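PDB 5T3B: glycoside Hydrolase from Bacteroides plebeius, which probably hydrolyses glycosidic bonds in carbohydrates, as a member of glycoside hydrolase family 50, whose known enzymes act mostly on agarose. Local coordinates for residues P29-P34 with Y40-V45; R61-L66 with S466-N471; D252-F257 with S359-S364; R267-S272 with I280-F285. All blocks are in the same frame, centred on the assembly; numbering follows the deposited sequence.

Interaction 1. Residues P29-P34 with Y40-V45; sequences PAETYP and YQPIIV. With EDO (1,2-ethanediol), chain P.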
# COMPACT_ATOMS: atom_id res chain seq x y z
N PRO A 29 30.04 7.10 13.15
CA PRO A 29 29.83 6.65 14.53
C PRO A 29 28.38 6.34 14.87
O PRO A 29 27.45 6.91 14.30
CB PRO A 29 30.36 7.80 15.37
CG PRO A 29 31.13 8.72 14.44
CD PRO A 29 30.57 8.48 13.06
N ALA A 30 28.23 5.36 15.74
CA ALA A 30 26.91 5.00 16.18
C ALA A 30 26.16 6.18 16.75
O ALA A 30 26.72 6.96 17.54
CB ALA A 30 26.97 3.87 17.21
N GLU A 31 24.87 6.27 16.37
CA GLU A 31 23.97 7.27 16.91
C GLU A 31 22.56 6.65 17.04
O GLU A 31 22.28 5.62 16.45
CB GLU A 31 23.97 8.54 16.09
CG GLU A 31 23.46 8.38 14.71
CD GLU A 31 23.51 9.67 13.87
OE1 GLU A 31 24.57 10.07 13.36
OE2 GLU A 31 22.51 10.37 13.78
N THR A 32 21.70 7.28 17.81
CA THR A 32 20.35 6.80 18.02
C THR A 32 19.48 7.21 16.81
O THR A 32 19.46 8.36 16.41
CB THR A 32 19.75 7.37 19.31
OG1 THR A 32 20.63 6.96 20.36
CG2 THR A 32 18.39 6.79 19.51
N TYR A 33 18.80 6.23 16.23
CA TYR A 33 17.92 6.55 15.09
C TYR A 33 16.75 7.43 15.63
O TYR A 33 16.22 7.15 16.71
CB TYR A 33 17.48 5.25 14.46
CG TYR A 33 16.64 5.49 13.21
CD1 TYR A 33 17.25 5.69 11.97
CD2 TYR A 33 15.26 5.50 13.24
CE1 TYR A 33 16.49 5.89 10.83
CE2 TYR A 33 14.50 5.71 12.10
CZ TYR A 33 15.13 5.90 10.89
OH TYR A 33 14.39 6.07 9.70
N PRO A 34 16.32 8.45 14.86
CA PRO A 34 15.26 9.34 15.40
C PRO A 34 13.99 8.56 15.80
O PRO A 34 13.52 7.68 15.06
CB PRO A 34 14.98 10.29 14.25
CG PRO A 34 16.25 10.35 13.52
CD PRO A 34 16.79 8.95 13.58
N TYR A 40 22.37 3.03 15.33
CA TYR A 40 22.86 2.57 14.03
C TYR A 40 24.08 3.32 13.68
O TYR A 40 24.30 4.42 14.21
CB TYR A 40 21.77 2.70 12.95
CG TYR A 40 21.52 4.08 12.40
CD1 TYR A 40 21.04 5.13 13.25
CD2 TYR A 40 21.75 4.37 11.07
CE1 TYR A 40 20.80 6.41 12.74
CE2 TYR A 40 21.50 5.65 10.57
CZ TYR A 40 21.05 6.66 11.40
OH TYR A 40 20.81 7.91 10.86
N GLN A 41 24.86 2.76 12.75
CA GLN A 41 25.97 3.50 12.17
C GLN A 41 25.58 4.01 10.79
O GLN A 41 25.34 3.21 9.90
CB GLN A 41 27.19 2.63 12.09
CG GLN A 41 27.69 2.19 13.42
CD GLN A 41 28.99 1.47 13.25
OE1 GLN A 41 28.97 0.27 13.13
NE2 GLN A 41 30.12 2.23 13.09
N PRO A 42 25.46 5.32 10.63
CA PRO A 42 24.86 5.85 9.41
C PRO A 42 25.80 5.80 8.21
O PRO A 42 27.04 5.92 8.33
CB PRO A 42 24.50 7.27 9.75
CG PRO A 42 25.36 7.63 10.92
CD PRO A 42 25.70 6.39 11.62
N ILE A 43 25.19 5.60 7.05
CA ILE A 43 25.83 5.89 5.76
C ILE A 43 25.17 7.06 5.07
O ILE A 43 24.06 7.47 5.46
CB ILE A 43 25.89 4.62 4.85
CG1 ILE A 43 24.50 4.14 4.45
CG2 ILE A 43 26.67 3.49 5.50
CD1 ILE A 43 24.49 3.25 3.21
N ILE A 44 25.80 7.53 4.01
CA ILE A 44 25.24 8.54 3.17
C ILE A 44 24.75 7.88 1.85
O ILE A 44 25.47 7.12 1.23
CB ILE A 44 26.24 9.61 2.81
CG1 ILE A 44 26.53 10.43 4.06
CG2 ILE A 44 25.74 10.52 1.68
CD1 ILE A 44 25.36 11.19 4.75
N VAL A 45 23.50 8.19 1.49
CA VAL A 45 22.95 7.83 0.19
C VAL A 45 22.52 9.12 -0.48
O VAL A 45 21.83 9.95 0.12
CB VAL A 45 21.77 6.86 0.28
CG1 VAL A 45 21.13 6.66 -1.06
CG2 VAL A 45 22.23 5.54 0.88
C1 EDO P . 17.04 9.73 9.98
O1 EDO P . 15.65 9.49 9.69
C2 EDO P . 17.87 9.26 8.81
O2 EDO P . 18.70 8.04 8.99
O HOH W 1 20.16 9.73 12.55

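Interaction 2. Residues R61-L66 with S466-N471; sequences RILPYL and SDINWN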
# COMPACT_ATOMS: atom_id res chain seq x y z
N ARG A 61 20.00 4.36 7.18
CA ARG A 61 20.12 3.21 8.04
C ARG A 61 19.99 1.98 7.19
O ARG A 61 18.91 1.73 6.62
CB ARG A 61 19.04 3.24 9.15
CG ARG A 61 19.15 2.05 10.09
CD ARG A 61 18.29 2.24 11.33
NE ARG A 61 16.85 2.26 11.01
CZ ARG A 61 15.88 2.18 11.91
NH1 ARG A 61 16.15 1.93 13.19
NH2 ARG A 61 14.64 2.30 11.50
N ILE A 62 21.03 1.13 7.17
CA ILE A 62 20.95 -0.12 6.48
C ILE A 62 21.16 -1.31 7.45
O ILE A 62 21.75 -1.17 8.52
CB ILE A 62 21.92 -0.22 5.26
CG1 ILE A 62 23.38 -0.10 5.66
CG2 ILE A 62 21.58 0.81 4.21
CD1 ILE A 62 24.36 -0.49 4.54
N LEU A 63 20.72 -2.48 7.02
CA LEU A 63 20.66 -3.65 7.89
C LEU A 63 22.01 -4.07 8.50
O LEU A 63 22.05 -4.34 9.72
CB LEU A 63 19.98 -4.79 7.19
CG LEU A 63 19.64 -5.99 8.06
CD1 LEU A 63 18.67 -5.67 9.19
CD2 LEU A 63 19.09 -7.12 7.20
N PRO A 64 23.11 -4.03 7.73
CA PRO A 64 24.40 -4.41 8.31
C PRO A 64 24.88 -3.52 9.44
O PRO A 64 25.77 -3.92 10.18
CB PRO A 64 25.33 -4.28 7.10
CG PRO A 64 24.47 -4.54 5.93
CD PRO A 64 23.22 -3.85 6.27
N TYR A 65 24.31 -2.32 9.59
CA TYR A 65 24.81 -1.32 10.51
C TYR A 65 23.86 -0.99 11.63
O TYR A 65 23.97 0.04 12.29
CB TYR A 65 25.23 -0.07 9.70
CG TYR A 65 26.42 -0.32 8.75
CD1 TYR A 65 27.42 -1.22 9.05
CD2 TYR A 65 26.50 0.37 7.53
CE1 TYR A 65 28.50 -1.43 8.21
CE2 TYR A 65 27.58 0.20 6.70
CZ TYR A 65 28.59 -0.70 7.05
OH TYR A 65 29.67 -0.84 6.23
N LEU A 66 22.89 -1.87 11.85
CA LEU A 66 22.06 -1.80 13.04
C LEU A 66 22.78 -2.29 14.25
O LEU A 66 23.31 -3.37 14.25
CB LEU A 66 20.97 -2.79 12.93
CG LEU A 66 19.98 -2.52 12.01
CD1 LEU A 66 18.68 -3.39 12.31
CD2 LEU A 66 19.56 -1.09 11.96
N SER A 466 16.03 -9.10 -0.08
CA SER A 466 15.99 -10.44 0.53
C SER A 466 16.45 -10.35 1.97
O SER A 466 15.87 -10.98 2.88
CB SER A 466 16.91 -11.40 -0.24
OG SER A 466 16.48 -11.64 -1.56
N ASP A 467 17.55 -9.61 2.22
CA ASP A 467 18.12 -9.57 3.55
C ASP A 467 17.09 -9.03 4.57
O ASP A 467 16.99 -9.53 5.69
CB ASP A 467 19.40 -8.74 3.57
CG ASP A 467 20.54 -9.43 2.84
OD1 ASP A 467 20.57 -10.70 2.74
OD2 ASP A 467 21.43 -8.64 2.44
N ILE A 468 16.31 -8.01 4.16
CA ILE A 468 15.20 -7.56 5.00
C ILE A 468 14.06 -8.58 5.07
O ILE A 468 13.60 -8.98 6.14
CB ILE A 468 14.66 -6.19 4.53
CG1 ILE A 468 15.71 -5.10 4.69
CG2 ILE A 468 13.30 -5.86 5.17
CD1 ILE A 468 15.83 -4.61 6.11
N ASN A 469 13.59 -8.95 3.90
CA ASN A 469 12.34 -9.70 3.80
C ASN A 469 12.43 -11.04 4.50
O ASN A 469 11.47 -11.50 5.12
CB ASN A 469 11.95 -9.93 2.36
CG ASN A 469 11.54 -8.66 1.67
OD1 ASN A 469 11.35 -7.61 2.24
ND2 ASN A 469 11.37 -8.80 0.35
N TRP A 470 13.61 -11.67 4.42
CA TRP A 470 13.79 -12.96 5.10
C TRP A 470 13.76 -12.82 6.63
O TRP A 470 13.54 -13.79 7.34
CB TRP A 470 15.15 -13.53 4.78
CG TRP A 470 15.39 -13.96 3.38
CD1 TRP A 470 14.47 -14.22 2.39
CD2 TRP A 470 16.68 -14.22 2.79
NE1 TRP A 470 15.11 -14.65 1.26
CE2 TRP A 470 16.47 -14.64 1.47
CE3 TRP A 470 18.00 -14.10 3.28
CZ2 TRP A 470 17.55 -14.95 0.61
CZ3 TRP A 470 19.04 -14.37 2.42
CH2 TRP A 470 18.83 -14.78 1.13
N ASN A 471 14.07 -11.63 7.11
CA ASN A 471 14.35 -11.35 8.52
C ASN A 471 13.28 -10.52 9.23
O ASN A 471 13.46 -10.17 10.40
CB ASN A 471 15.75 -10.71 8.67
CG ASN A 471 16.81 -11.70 8.39
OD1 ASN A 471 17.44 -11.76 7.29
ND2 ASN A 471 16.94 -12.60 9.28

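Interaction 3. Residues D252-F257 with S359-S364; sequences DNEIDF and SINYYS. With EDO (1,2-ethanediol), chain D.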
# COMPACT_ATOMS: atom_id res chain seq x y z
N ASP A 252 -10.26 1.79 -4.36
CA ASP A 252 -9.87 2.94 -5.13
C ASP A 252 -8.39 3.14 -4.89
O ASP A 252 -7.76 2.39 -4.14
CB ASP A 252 -10.72 4.17 -4.80
CG ASP A 252 -11.95 4.33 -5.64
OD1 ASP A 252 -11.85 4.39 -6.87
OD2 ASP A 252 -13.11 4.47 -5.12
N ASN A 253 -7.85 4.17 -5.54
CA ASN A 253 -6.44 4.48 -5.43
C ASN A 253 -6.24 5.99 -5.43
O ASN A 253 -6.65 6.66 -6.39
CB ASN A 253 -5.67 3.91 -6.59
CG ASN A 253 -4.17 4.15 -6.52
OD1 ASN A 253 -3.49 3.86 -5.54
ND2 ASN A 253 -3.65 4.70 -7.61
N GLU A 254 -5.65 6.54 -4.35
CA GLU A 254 -5.32 7.98 -4.36
C GLU A 254 -6.50 8.87 -4.67
O GLU A 254 -6.42 9.78 -5.51
CB GLU A 254 -4.14 8.24 -5.29
CG GLU A 254 -2.90 7.43 -4.98
CD GLU A 254 -1.62 7.96 -5.57
OE1 GLU A 254 -1.69 8.70 -6.59
OE2 GLU A 254 -0.57 7.57 -5.01
N ILE A 255 -7.58 8.69 -3.91
CA ILE A 255 -8.69 9.60 -4.02
C ILE A 255 -8.24 11.01 -3.57
O ILE A 255 -7.61 11.17 -2.54
CB ILE A 255 -9.84 9.13 -3.11
CG1 ILE A 255 -10.38 7.75 -3.55
CG2 ILE A 255 -10.97 10.14 -3.07
CD1 ILE A 255 -11.31 7.12 -2.53
N ASP A 256 -8.66 12.01 -4.34
CA ASP A 256 -8.39 13.39 -3.93
C ASP A 256 -9.38 13.78 -2.84
O ASP A 256 -10.56 13.84 -3.03
CB ASP A 256 -8.51 14.27 -5.15
CG ASP A 256 -8.34 15.70 -4.92
OD1 ASP A 256 -8.33 16.20 -3.77
OD2 ASP A 256 -8.14 16.42 -5.97
N PHE A 257 -8.86 14.00 -1.67
CA PHE A 257 -9.66 14.50 -0.52
C PHE A 257 -9.15 15.81 -0.08
O PHE A 257 -9.36 16.20 1.07
CB PHE A 257 -9.57 13.61 0.72
CG PHE A 257 -10.19 12.28 0.66
CD1 PHE A 257 -11.54 12.11 1.14
CD2 PHE A 257 -9.47 11.14 0.46
CE1 PHE A 257 -12.05 10.83 1.17
CE2 PHE A 257 -10.03 9.88 0.51
CZ PHE A 257 -11.33 9.74 0.87
N SER A 359 -4.78 1.40 3.85
CA SER A 359 -3.68 1.43 2.90
C SER A 359 -3.22 2.85 2.69
O SER A 359 -4.03 3.80 2.51
CB SER A 359 -4.09 0.78 1.58
OG SER A 359 -5.38 1.21 1.14
N ILE A 360 -1.88 2.99 2.61
CA ILE A 360 -1.21 4.28 2.42
C ILE A 360 -0.10 4.10 1.36
O ILE A 360 0.78 3.27 1.55
CB ILE A 360 -0.65 4.82 3.73
CG1 ILE A 360 -1.85 5.06 4.75
CG2 ILE A 360 0.20 6.05 3.50
CD1 ILE A 360 -1.44 5.47 6.13
N ASN A 361 -0.16 4.92 0.31
CA ASN A 361 0.96 5.03 -0.62
C ASN A 361 1.91 6.07 -0.04
O ASN A 361 1.46 7.15 0.24
CB ASN A 361 0.48 5.49 -1.98
CG ASN A 361 -0.42 4.49 -2.72
OD1 ASN A 361 -0.54 3.34 -2.36
ND2 ASN A 361 -0.95 4.92 -3.83
N TYR A 362 3.17 5.76 0.14
CA TYR A 362 4.08 6.57 0.97
C TYR A 362 5.23 7.13 0.16
O TYR A 362 6.23 6.47 -0.05
CB TYR A 362 4.57 5.79 2.19
CG TYR A 362 4.90 6.65 3.41
CD1 TYR A 362 5.24 8.01 3.32
CD2 TYR A 362 4.88 6.12 4.70
CE1 TYR A 362 5.51 8.78 4.46
CE2 TYR A 362 5.17 6.87 5.82
CZ TYR A 362 5.48 8.20 5.69
OH TYR A 362 5.76 8.90 6.85
N TYR A 363 5.03 8.35 -0.35
CA TYR A 363 5.96 9.05 -1.19
C TYR A 363 6.43 10.34 -0.54
O TYR A 363 5.88 10.87 0.39
CB TYR A 363 5.30 9.35 -2.51
CG TYR A 363 5.03 8.13 -3.37
CD1 TYR A 363 6.09 7.39 -3.86
CD2 TYR A 363 3.75 7.67 -3.60
CE1 TYR A 363 5.90 6.28 -4.61
CE2 TYR A 363 3.54 6.57 -4.41
CZ TYR A 363 4.62 5.85 -4.89
OH TYR A 363 4.45 4.75 -5.69
N SER A 364 7.54 10.81 -1.12
CA SER A 364 8.10 12.14 -0.88
C SER A 364 8.83 12.30 0.40
O SER A 364 9.18 13.44 0.78
CB SER A 364 7.08 13.24 -1.10
OG SER A 364 6.52 13.12 -2.44
C1 EDO D . 2.05 9.94 -5.75
O1 EDO D . 1.13 9.68 -4.71
C2 EDO D . 1.46 10.79 -6.84
O2 EDO D . 0.43 9.98 -7.47

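Interaction 4. Residues R267-S272 with I280-F285; sequences RFLKIS and IAAAKF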
# COMPACT_ATOMS: atom_id res chain seq x y z
N ARG A 267 -13.53 23.69 -3.14
CA ARG A 267 -13.93 23.28 -4.48
C ARG A 267 -15.41 22.83 -4.52
O ARG A 267 -16.11 23.17 -5.49
CB ARG A 267 -13.01 22.18 -5.09
CG ARG A 267 -11.71 22.71 -5.73
CD ARG A 267 -10.70 21.60 -6.11
NE ARG A 267 -10.30 20.77 -4.93
CZ ARG A 267 -9.86 19.51 -4.98
NH1 ARG A 267 -9.74 18.87 -6.10
NH2 ARG A 267 -9.48 18.94 -3.89
N PHE A 268 -15.92 22.15 -3.49
CA PHE A 268 -17.30 21.74 -3.51
C PHE A 268 -18.19 22.99 -3.47
O PHE A 268 -19.19 23.04 -4.16
CB PHE A 268 -17.65 20.83 -2.35
CG PHE A 268 -17.29 19.38 -2.53
CD1 PHE A 268 -16.29 18.94 -3.38
CD2 PHE A 268 -17.98 18.43 -1.85
CE1 PHE A 268 -16.01 17.61 -3.54
CE2 PHE A 268 -17.63 17.10 -1.94
CZ PHE A 268 -16.62 16.68 -2.78
N LEU A 269 -17.80 23.96 -2.66
CA LEU A 269 -18.64 25.17 -2.53
C LEU A 269 -18.69 25.98 -3.79
O LEU A 269 -19.62 26.79 -3.97
CB LEU A 269 -18.17 26.02 -1.35
CG LEU A 269 -18.43 25.44 0.07
CD1 LEU A 269 -17.68 26.24 1.12
CD2 LEU A 269 -19.90 25.35 0.36
N LYS A 270 -17.63 25.84 -4.61
CA LYS A 270 -17.56 26.56 -5.90
C LYS A 270 -18.15 25.80 -7.11
O LYS A 270 -18.17 26.30 -8.22
CB LYS A 270 -16.12 27.02 -6.16
CG LYS A 270 -15.55 28.01 -5.17
CD LYS A 270 -16.31 29.33 -5.13
CE LYS A 270 -15.42 30.53 -4.87
NZ LYS A 270 -16.20 31.75 -5.24
N ILE A 271 -18.71 24.61 -6.88
CA ILE A 271 -19.40 23.86 -7.94
C ILE A 271 -20.53 24.73 -8.46
O ILE A 271 -21.30 25.28 -7.67
CB ILE A 271 -19.94 22.52 -7.43
CG1 ILE A 271 -18.78 21.54 -7.12
CG2 ILE A 271 -20.84 21.91 -8.47
CD1 ILE A 271 -19.29 20.32 -6.39
N SER A 272 -20.61 24.90 -9.79
CA SER A 272 -21.58 25.86 -10.37
C SER A 272 -23.01 25.48 -10.23
O SER A 272 -23.83 26.30 -9.96
CB SER A 272 -21.37 26.04 -11.87
OG SER A 272 -20.04 26.34 -12.10
N ILE A 280 -24.49 20.60 -2.27
CA ILE A 280 -25.51 20.62 -1.20
C ILE A 280 -24.91 20.20 0.16
O ILE A 280 -25.11 20.82 1.21
CB ILE A 280 -26.75 19.81 -1.59
CG1 ILE A 280 -27.47 20.49 -2.82
CG2 ILE A 280 -27.67 19.57 -0.39
CD1 ILE A 280 -28.48 19.58 -3.51
N ALA A 281 -24.13 19.11 0.11
CA ALA A 281 -23.52 18.58 1.29
C ALA A 281 -22.49 19.54 1.92
O ALA A 281 -22.43 19.72 3.17
CB ALA A 281 -22.84 17.24 1.03
N ALA A 282 -21.70 20.18 1.07
CA ALA A 282 -20.73 21.14 1.54
C ALA A 282 -21.40 22.34 2.17
O ALA A 282 -20.99 22.78 3.20
CB ALA A 282 -19.83 21.57 0.40
N ALA A 283 -22.46 22.85 1.51
CA ALA A 283 -23.16 24.00 2.03
C ALA A 283 -23.83 23.63 3.36
O ALA A 283 -23.86 24.46 4.31
CB ALA A 283 -24.17 24.53 1.04
N LYS A 284 -24.39 22.43 3.43
CA LYS A 284 -25.01 21.96 4.67
C LYS A 284 -24.00 21.87 5.83
O LYS A 284 -24.31 22.26 6.95
CB LYS A 284 -25.74 20.63 4.48
CG LYS A 284 -26.46 20.11 5.72
CD LYS A 284 -27.41 18.94 5.35
CE LYS A 284 -28.54 18.67 6.35
NZ LYS A 284 -28.05 18.77 7.73
N PHE A 285 -22.81 21.37 5.54
CA PHE A 285 -21.79 21.25 6.52
C PHE A 285 -21.46 22.61 7.09
O PHE A 285 -21.40 22.76 8.31
CB PHE A 285 -20.57 20.59 5.91
CG PHE A 285 -19.37 20.63 6.76
CD1 PHE A 285 -19.23 19.73 7.79
CD2 PHE A 285 -18.38 21.58 6.56
CE1 PHE A 285 -18.14 19.78 8.64
CE2 PHE A 285 -17.27 21.57 7.38
CZ PHE A 285 -17.15 20.68 8.39

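Interaction 1. Residues P29-P34 with Y40-V45
Tyr33 presents the edge of its ring to the face of Tyr40, forming a T-shaped pair beside the beta hairpin of strands 31-32 and 39-48. The ring centroids are 5.4 Å apart and the planes meet at 72°. Contact is made by CD1 of Tyr33, which stands 3.7 Å from Tyr40 CE1, over the rim of that ring and not its centre. On its own account the Tyr33 ring forms a cation-pi contact with Arg61.

The hairpin supplies the framework: Glu31 and Tyr40 are an antiparallel hydrogen-bonded pair, with Glu31 N reaching Tyr40 O at 2.9 Å and Tyr40 N reaching Glu31 O at 2.8 Å. Their side chains leave from the same face of the sheet and run alongside each other, Glu31 CG lying 3.9 Å from Tyr40 CE1. In both, CG sits between the backbone N and the carbonyl carbon (chi1 64° for Glu31, 77° for Tyr40), which keeps the two chains abreast. OE1 of Glu31 pairs with Lys59. Were Tyr40 shortened to an alanine, the edge of Tyr33 would probably face no ring, and water and diol would lose the hydroxyl they share.

At the far end, one water in the plane of the Tyr40 ring donates to Glu31 OE2 at 2.7 Å and lies 2.6 Å from Tyr40 OH, while ethanediol, probably from the crystallisation liquor, donates from O2 to Tyr40 OH at 2.8 Å.

Interaction 2. Residues R61-L66 with S466-N471
Leu63 and Ile468 have the nearest CA atoms of the two segments, 7.3 Å apart, where a short 3-10 turn at residues 63-64 faces the C-terminal part of helix 459-469. The gap between main chains is bridged by one side chain. Leu63 extends towards the helix with CG anti to the backbone N (chi1 -170°), and this carries its CD2 methyl out to the helix surface.

That methyl does nearly all the touching. Leu63 CD2 lies 3.5 Å from the carbonyl oxygen Asp467 O and 4.0 Å from Asp467 CB, so it rests against backbone as much as side chain. On the next residue it meets Ile468 CD1 at 4.3 Å, a looser apolar contact to the end of the isoleucine chain. The contact thus illustrates how one branched residue can seat a turn against a helix without a hydrogen bond between the two segments. Asp467 takes part through its CB and main chain, since its carboxylate is engaged elsewhere: OD2 forms a salt bridge with Lys463 one turn earlier, and OD1 accepts from Gln71. The turn itself is closed by Tyr65 N bonding to Ile62 O at 3.0 Å.

Around this buried joint, helix 412-427 braces both partners, its Gln420 accepting from the backbone N of Leu63 through OE1 and also packing on Ile468, which touches Thr423 as well. Helix 472-480 adds Leu475 against Leu63, while Ile62 lies on Ile43 of strand 39-48.

Interaction 3. Residues D252-F257 with S359-S364
The ND2 group of Asn361 donates to two oxygens, both close to the plane of its amide. Glu254 OE2 is the closer, 2.9 Å from Asn361 ND2 and almost straight at 168°; Asn253 OD1 follows at 3.2 Å from the same ND2, more bent at 147°. The carboxylate of Glu254 is turned 55° from that amide, and receives ND2 on the anti side of OE2, above its plane. Glu254 OE2 also lies near the plane of the Tyr363 ring, at its edge, 4.3 Å from CE2.

An ethanediol, probably from the crystallisation liquor, spans the carboxylate, O2 donating to Glu254 OE1 at 2.6 Å and O1 to OE2 at 2.7 Å; such molecules often mark pockets. The Asn-Glu pair is consistent with the acid/base position of clan GH-A hydrolases, with Glu389 close by. Shortening Glu254 to an alanine would probably cost Asn361 ND2 its nearer acceptor and the diol both bonds.

Arg336 NE donates to Asn253 OD1, and Thr388 OG1 bonds to Asn361 OD1. Thr388 and Glu389, which bonds to the Tyr363 hydroxyl, belong to strand 385-394, the parallel neighbour of strand 358-361, while residues 252-257 form a loop before helix 264-269.

Interaction 4. Residues R267-S272 with I280-F285
Ala282 is the centre of this contact, its CB methyl received between Phe268 and Leu269 of the preceding helix. Phe268 CB comes to 3.6 Å from Ala282 CB, and the methyl also lies at the edge of the phenylalanine ring, close to its plane. From the next position Leu269 CD2 reaches Ala282 CB at 3.8 Å. The same branch continues along the helix surface to the backbone N of Ala283, also 3.8 Å from Leu269 CD2, and more loosely to Ala283 CB at 4.4 Å. For Leu269, CG stands opposite the carbonyl carbon and beside the backbone N (chi1 -71°), which swings the branched end towards the second helix.

The first shell is positioned by two helices in succession, 264-269 and 277-288, linked by a short connection. Their backbones come near, with CA of Leu269 and CA of Ala282 6.1 Å apart. Ile271 N bonds to Phe268 O as the chain leaves the first helix, and Lys274 NZ donates to Ile271 O in the connection. Further out, Phe306 of helix 300-324 packs on Ala282 and meets the Phe268 ring steeply, while Met286 and Val298 touch Leu269.

The side-chain contacts are all apolar, and no hydrogen bond passes between the two segments. Cohesion therefore rests on the fit of shapes: the small methyl of Ala282 is consistent with the close approach of the helices, and the larger side chains of Phe268 and Leu269 close round it from the other helix.

Overall arrangement
From the N terminus, interaction 1 closes a short hairpin with five residues between its segments, and interaction 2 opens soon after at residues 61-66. The two touch, Tyr65 O probably bonding to Gln41 N, and Arg61 packing against Tyr40. Interaction 2 then spans some 400 residues, bringing the early part of the chain to helix 459-469 near its C terminus. Within that span interaction 3 joins a loop to strand 358-361, near the centre of the chain, and within interaction 3 lies interaction 4, a local pairing of successive helices. None cross. Interactions 3 and 4 are connected by a salt bridge from Asp256 OD2 to Arg267 NH1, whereas interactions 2 and 4 lie on opposite sides of the centre.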